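Local coordinates for protein beta-galactoside alpha-2,6-sialyltransferase (PDB 2Z4T) that probably transfers sialic acid from a CMP-linked donor to galactosides such as lactose, forming alpha-2,6 linkages, with a GT-B fold, at residues A[338-349]-A[428-439]. Residues are numbered along the deposited sequence; the frame is centred on the assembly and turned at random.
Sequences VNFDKQKLQNEY and KISFEVLMMTDM. With MG (magnesium ion), chain K; C5P (cytidine-5'-monophosphate), chain C.
Tyr349 and Lys342 each donate to a backbone carbonyl just past helix 431-436, the short helix that presents CMP-binding residues in this GT-B glycosyltransferase. That helix closes in a Schellman motif, with Asp438 at positive phi and Met439 N bonded back to Leu434 O, and two of the carbonyls that follow the last turn, those of Thr437 and Met439, are taken up from across the contact. Lys342 runs out almost fully extended, CG anti to its backbone N (chi1 178°), and its NZ meets Thr437 O at 2.9 Å, in the carbonyl plane. Tyr349 OH gives its proton to Met439 O at 2.8 Å, from a position tilted 32° out of that carbonyl's plane, while Met439 O itself lies at the edge of the tyrosine ring. The backbone O of Tyr349 binds a magnesium ion, whose site Asn356 and Asp399 help to form.

Between these bonds Met439 folds back on itself, a turn near -53° about chi2 and a second about chi3 bringing CE against Leu345 CB and the Tyr349 ring. Phe340 fills the middle: Leu434 CD2 sits over one face in a CH-pi contact, 3.8 Å from the ring centroid, and Met439 CG comes in at the edge. Thr437 OG1 also lies at that ring's edge, but its proton goes to Val433 O, which receives Thr437 N from the opposite face of its plane. At the other end, one water donates to both Val338 O and Lys428 O, tying the end of helix 328-338 to the loop that leads into helix 431-436. A few residues on, Phe431 N donates to the cytosine O2 at 2.8 Å, and the ribose O3' donates to Glu432 OE1 at 3.0 Å.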
loop_
_atom_site.group_PDB
_atom_site.type_symbol
_atom_site.label_atom_id
_atom_site.label_comp_id
_atom_site.label_asym_id
_atom_site.label_seq_id
_atom_site.Cartn_x
_atom_site.Cartn_y
_atom_site.Cartn_z
ATOM N N VAL A 338 8.458 3.717 6.399
ATOM C CA VAL A 338 7.507 4.812 6.632
ATOM C C VAL A 338 8.103 5.995 7.449
ATOM O O VAL A 338 7.437 7.004 7.645
ATOM C CB VAL A 338 6.136 4.326 7.247
ATOM C CG1 VAL A 338 5.627 3.060 6.537
ATOM C CG2 VAL A 338 6.261 4.092 8.763
ATOM N N ASN A 339 9.357 5.861 7.887
ATOM C CA ASN A 339 10.052 6.855 8.735
ATOM C C ASN A 339 9.404 7.166 10.087
ATOM O O ASN A 339 9.429 8.304 10.569
ATOM C CB ASN A 339 10.412 8.142 7.972
ATOM C CG ASN A 339 11.236 7.871 6.711
ATOM O OD1 ASN A 339 12.080 6.982 6.693
ATOM N ND2 ASN A 339 10.972 8.626 5.647
ATOM N N PHE A 340 8.841 6.133 10.702
ATOM C CA PHE A 340 8.320 6.263 12.051
ATOM C C PHE A 340 9.332 5.811 13.107
ATOM O O PHE A 340 9.663 4.628 13.227
ATOM C CB PHE A 340 6.984 5.525 12.217
ATOM C CG PHE A 340 6.368 5.684 13.591
ATOM C CD1 PHE A 340 6.467 6.896 14.284
ATOM C CD2 PHE A 340 5.680 4.633 14.182
ATOM C CE1 PHE A 340 5.894 7.050 15.538
ATOM C CE2 PHE A 340 5.112 4.781 15.438
ATOM C CZ PHE A 340 5.225 6.002 16.121
ATOM N N ASP A 341 9.839 6.770 13.860
ATOM C CA ASP A 341 10.671 6.455 15.000
ATOM C C ASP A 341 9.773 6.371 16.251
ATOM O O ASP A 341 9.449 7.378 16.889
ATOM C CB ASP A 341 11.765 7.511 15.143
ATOM C CG ASP A 341 12.732 7.215 16.284
ATOM O OD1 ASP A 341 12.611 6.169 16.989
ATOM O OD2 ASP A 341 13.624 8.064 16.469
ATOM N N LYS A 342 9.373 5.151 16.568
ATOM C CA LYS A 342 8.439 4.882 17.637
ATOM C C LYS A 342 8.968 5.253 19.008
ATOM O O LYS A 342 8.257 5.903 19.793
ATOM C CB LYS A 342 8.057 3.413 17.609
ATOM C CG LYS A 342 7.132 3.005 18.697
ATOM C CD LYS A 342 6.654 1.589 18.518
ATOM C CE LYS A 342 6.227 1.062 19.872
ATOM N NZ LYS A 342 5.175 0.034 19.746
ATOM N N GLN A 343 10.208 4.843 19.300
ATOM C CA GLN A 343 10.814 5.075 20.617
ATOM C C GLN A 343 10.909 6.600 20.901
ATOM O O GLN A 343 10.716 7.053 22.040
ATOM C CB GLN A 343 12.164 4.319 20.738
ATOM C CG GLN A 343 12.919 4.368 22.123
ATOM C CD GLN A 343 12.003 4.153 23.358
ATOM O OE1 GLN A 343 11.356 3.107 23.511
ATOM N NE2 GLN A 343 11.953 5.159 24.236
ATOM N N LYS A 344 11.157 7.384 19.852
ATOM C CA LYS A 344 11.261 8.832 19.984
ATOM C C LYS A 344 9.912 9.455 20.372
ATOM O O LYS A 344 9.858 10.293 21.286
ATOM C CB LYS A 344 11.838 9.452 18.701
ATOM C CG LYS A 344 11.607 10.958 18.527
ATOM C CD LYS A 344 12.651 11.552 17.592
ATOM C CE LYS A 344 12.119 12.725 16.767
ATOM N NZ LYS A 344 11.305 13.722 17.553
ATOM N N LEU A 345 8.835 9.039 19.701
ATOM C CA LEU A 345 7.483 9.457 20.091
ATOM C C LEU A 345 7.174 8.968 21.495
ATOM O O LEU A 345 6.697 9.742 22.329
ATOM C CB LEU A 345 6.409 8.950 19.133
ATOM C CG LEU A 345 5.186 9.824 18.811
ATOM C CD1 LEU A 345 3.981 8.975 18.388
ATOM C CD2 LEU A 345 4.776 10.757 19.902
ATOM N N GLN A 346 7.459 7.696 21.771
ATOM C CA GLN A 346 7.237 7.187 23.125
ATOM C C GLN A 346 7.963 8.025 24.175
ATOM O O GLN A 346 7.366 8.368 25.207
ATOM C CB GLN A 346 7.547 5.689 23.265
ATOM C CG GLN A 346 7.063 5.080 24.606
ATOM C CD GLN A 346 5.539 5.177 24.824
ATOM O OE1 GLN A 346 5.068 5.850 25.750
ATOM N NE2 GLN A 346 4.775 4.504 23.968
ATOM N N ASN A 347 9.226 8.381 23.905
ATOM C CA ASN A 347 9.965 9.295 24.797
ATOM C C ASN A 347 9.199 10.590 24.967
ATOM O O ASN A 347 9.058 11.074 26.088
ATOM C CB ASN A 347 11.372 9.639 24.287
ATOM C CG ASN A 347 12.329 8.472 24.344
ATOM O OD1 ASN A 347 12.151 7.544 25.134
ATOM N ND2 ASN A 347 13.363 8.516 23.506
ATOM N N GLU A 348 8.723 11.159 23.861
ATOM C CA GLU A 348 8.013 12.440 23.922
ATOM C C GLU A 348 6.706 12.369 24.700
ATOM O O GLU A 348 6.409 13.277 25.474
ATOM C CB GLU A 348 7.804 13.024 22.540
ATOM C CG GLU A 348 9.075 13.597 21.969
ATOM C CD GLU A 348 9.110 13.556 20.449
ATOM O OE1 GLU A 348 8.253 12.870 19.818
ATOM O OE2 GLU A 348 10.014 14.222 19.890
ATOM N N TYR A 349 5.950 11.284 24.527
ATOM C CA TYR A 349 4.774 11.014 25.357
ATOM C C TYR A 349 5.069 10.993 26.874
ATOM O O TYR A 349 4.135 11.178 27.665
ATOM C CB TYR A 349 4.129 9.661 24.988
ATOM C CG TYR A 349 3.271 9.605 23.733
ATOM C CD1 TYR A 349 2.832 10.763 23.095
ATOM C CD2 TYR A 349 2.880 8.370 23.191
ATOM C CE1 TYR A 349 2.045 10.699 21.944
ATOM C CE2 TYR A 349 2.083 8.298 22.035
ATOM C CZ TYR A 349 1.672 9.466 21.424
ATOM O OH TYR A 349 0.876 9.427 20.309
ATOM N N LYS A 428 4.621 12.800 6.990
ATOM C CA LYS A 428 4.695 11.736 5.987
ATOM C C LYS A 428 4.216 10.376 6.502
ATOM O O LYS A 428 3.953 9.463 5.707
ATOM C CB LYS A 428 6.093 11.625 5.370
ATOM C CG LYS A 428 7.279 11.192 6.279
ATOM C CD LYS A 428 8.542 11.144 5.373
ATOM C CE LYS A 428 9.868 11.106 6.118
ATOM N NZ LYS A 428 10.065 12.119 7.227
ATOM N N ILE A 429 4.103 10.253 7.826
ATOM C CA ILE A 429 3.750 8.982 8.446
ATOM C C ILE A 429 2.226 8.836 8.436
ATOM O O ILE A 429 1.531 9.619 9.098
ATOM C CB ILE A 429 4.278 8.907 9.906
ATOM C CG1 ILE A 429 5.788 9.112 9.952
ATOM C CG2 ILE A 429 3.895 7.596 10.566
ATOM C CD1 ILE A 429 6.301 9.502 11.352
ATOM N N SER A 430 1.692 7.859 7.690
ATOM C CA SER A 430 0.242 7.603 7.765
ATOM C C SER A 430 -0.172 7.396 9.215
ATOM O O SER A 430 0.498 6.676 9.966
ATOM C CB SER A 430 -0.171 6.419 6.925
ATOM O OG SER A 430 -0.579 6.883 5.647
ATOM N N PHE A 431 -1.253 8.047 9.621
ATOM C CA PHE A 431 -1.642 8.011 11.011
ATOM C C PHE A 431 -1.998 6.597 11.438
ATOM O O PHE A 431 -1.852 6.225 12.617
ATOM C CB PHE A 431 -2.803 8.978 11.264
ATOM C CG PHE A 431 -3.151 9.146 12.708
ATOM C CD1 PHE A 431 -2.267 9.756 13.585
ATOM C CD2 PHE A 431 -4.366 8.706 13.192
ATOM C CE1 PHE A 431 -2.595 9.932 14.956
ATOM C CE2 PHE A 431 -4.718 8.879 14.521
ATOM C CZ PHE A 431 -3.835 9.488 15.414
ATOM N N GLU A 432 -2.472 5.789 10.497
ATOM C CA GLU A 432 -2.833 4.456 10.933
ATOM C C GLU A 432 -1.645 3.584 11.361
ATOM O O GLU A 432 -1.831 2.613 12.096
ATOM C CB GLU A 432 -3.946 3.762 10.111
ATOM C CG GLU A 432 -4.068 4.029 8.654
ATOM C CD GLU A 432 -4.550 5.396 8.246
ATOM O OE1 GLU A 432 -5.751 5.695 8.234
ATOM O OE2 GLU A 432 -3.695 6.158 7.809
ATOM N N VAL A 433 -0.415 3.982 11.024
ATOM C CA VAL A 433 0.699 3.249 11.579
ATOM C C VAL A 433 0.805 3.472 13.085
ATOM O O VAL A 433 1.231 2.561 13.821
ATOM C CB VAL A 433 2.059 3.400 10.814
ATOM C CG1 VAL A 433 1.867 3.859 9.374
ATOM C CG2 VAL A 433 3.055 4.233 11.554
ATOM N N LEU A 434 0.362 4.638 13.563
ATOM C CA LEU A 434 0.314 4.843 15.012
ATOM C C LEU A 434 -0.726 3.938 15.656
ATOM O O LEU A 434 -0.531 3.466 16.771
ATOM C CB LEU A 434 0.076 6.306 15.427
ATOM C CG LEU A 434 0.944 7.487 14.975
ATOM C CD1 LEU A 434 1.207 8.326 16.175
ATOM C CD2 LEU A 434 2.267 7.130 14.289
ATOM N N MET A 435 -1.829 3.705 14.960
ATOM C CA MET A 435 -2.811 2.737 15.430
ATOM C C MET A 435 -2.214 1.333 15.492
ATOM O O MET A 435 -2.356 0.660 16.504
ATOM C CB MET A 435 -4.051 2.721 14.544
ATOM C CG MET A 435 -5.178 1.832 15.067
ATOM S SD MET A 435 -6.486 1.657 13.819
ATOM C CE MET A 435 -5.558 0.759 12.560
ATOM N N MET A 436 -1.548 0.916 14.414
ATOM C CA MET A 436 -0.993 -0.432 14.285
ATOM C C MET A 436 0.153 -0.683 15.241
ATOM O O MET A 436 0.380 -1.833 15.626
ATOM C CB MET A 436 -0.519 -0.704 12.856
ATOM C CG MET A 436 -1.651 -0.715 11.833
ATOM S SD MET A 436 -1.132 -1.380 10.267
ATOM C CE MET A 436 -0.177 -0.023 9.592
ATOM N N THR A 437 0.867 0.374 15.623
ATOM C CA THR A 437 1.975 0.236 16.559
ATOM C C THR A 437 1.557 0.497 18.019
ATOM O O THR A 437 2.402 0.514 18.930
ATOM C CB THR A 437 3.158 1.150 16.178
ATOM O OG1 THR A 437 2.713 2.509 16.120
ATOM C CG2 THR A 437 3.779 0.736 14.786
ATOM N N ASP A 438 0.252 0.685 18.240
ATOM C CA ASP A 438 -0.278 0.959 19.587
ATOM C C ASP A 438 0.346 2.232 20.170
ATOM O O ASP A 438 0.802 2.245 21.301
ATOM C CB ASP A 438 -0.066 -0.250 20.510
ATOM C CG ASP A 438 -0.828 -0.131 21.817
ATOM O OD1 ASP A 438 -1.940 0.482 21.839
ATOM O OD2 ASP A 438 -0.315 -0.654 22.845
ATOM N N MET A 439 0.366 3.289 19.362
ATOM C CA MET A 439 1.015 4.562 19.675
ATOM C C MET A 439 -0.002 5.690 19.553
ATOM O O MET A 439 0.347 6.850 19.304
ATOM C CB MET A 439 2.184 4.821 18.719
ATOM C CG MET A 439 3.470 4.033 19.016
ATOM S SD MET A 439 4.020 4.228 20.730
ATOM C CE MET A 439 4.624 5.921 20.740
HETATM MG MG MG K . 2.979 13.174 28.555
HETATM O O3P C5P C . -7.179 13.279 4.986
HETATM P P C5P C . -7.310 12.237 3.938
HETATM O O1P C5P C . -6.661 12.771 2.670
HETATM O O2P C5P C . -8.708 11.657 3.858
HETATM O "O5'" C5P C . -6.449 11.016 4.456
HETATM C "C5'" C5P C . -6.055 9.955 3.614
HETATM C "C4'" C5P C . -4.930 9.248 4.368
HETATM O "O4'" C5P C . -3.837 10.153 4.573
HETATM C "C3'" C5P C . -5.313 8.822 5.774
HETATM O "O3'" C5P C . -5.882 7.519 5.826
HETATM C "C2'" C5P C . -3.973 8.789 6.455
HETATM O "O2'" C5P C . -3.213 7.662 6.014
HETATM C "C1'" C5P C . -3.239 9.947 5.859
HETATM N N1 C5P C . -3.352 11.116 6.727
HETATM C C2 C5P C . -2.495 11.223 7.856
HETATM N N3 C5P C . -2.559 12.307 8.671
HETATM C C4 C5P C . -3.453 13.304 8.427
HETATM C C5 C5P C . -4.318 13.225 7.316
HETATM C C6 C5P C . -4.241 12.109 6.465
HETATM O O2 C5P C . -1.680 10.330 8.127
HETATM N N4 C5P C . -3.479 14.376 9.259
HETATM O O HOH W 1 5.454 7.326 5.622
#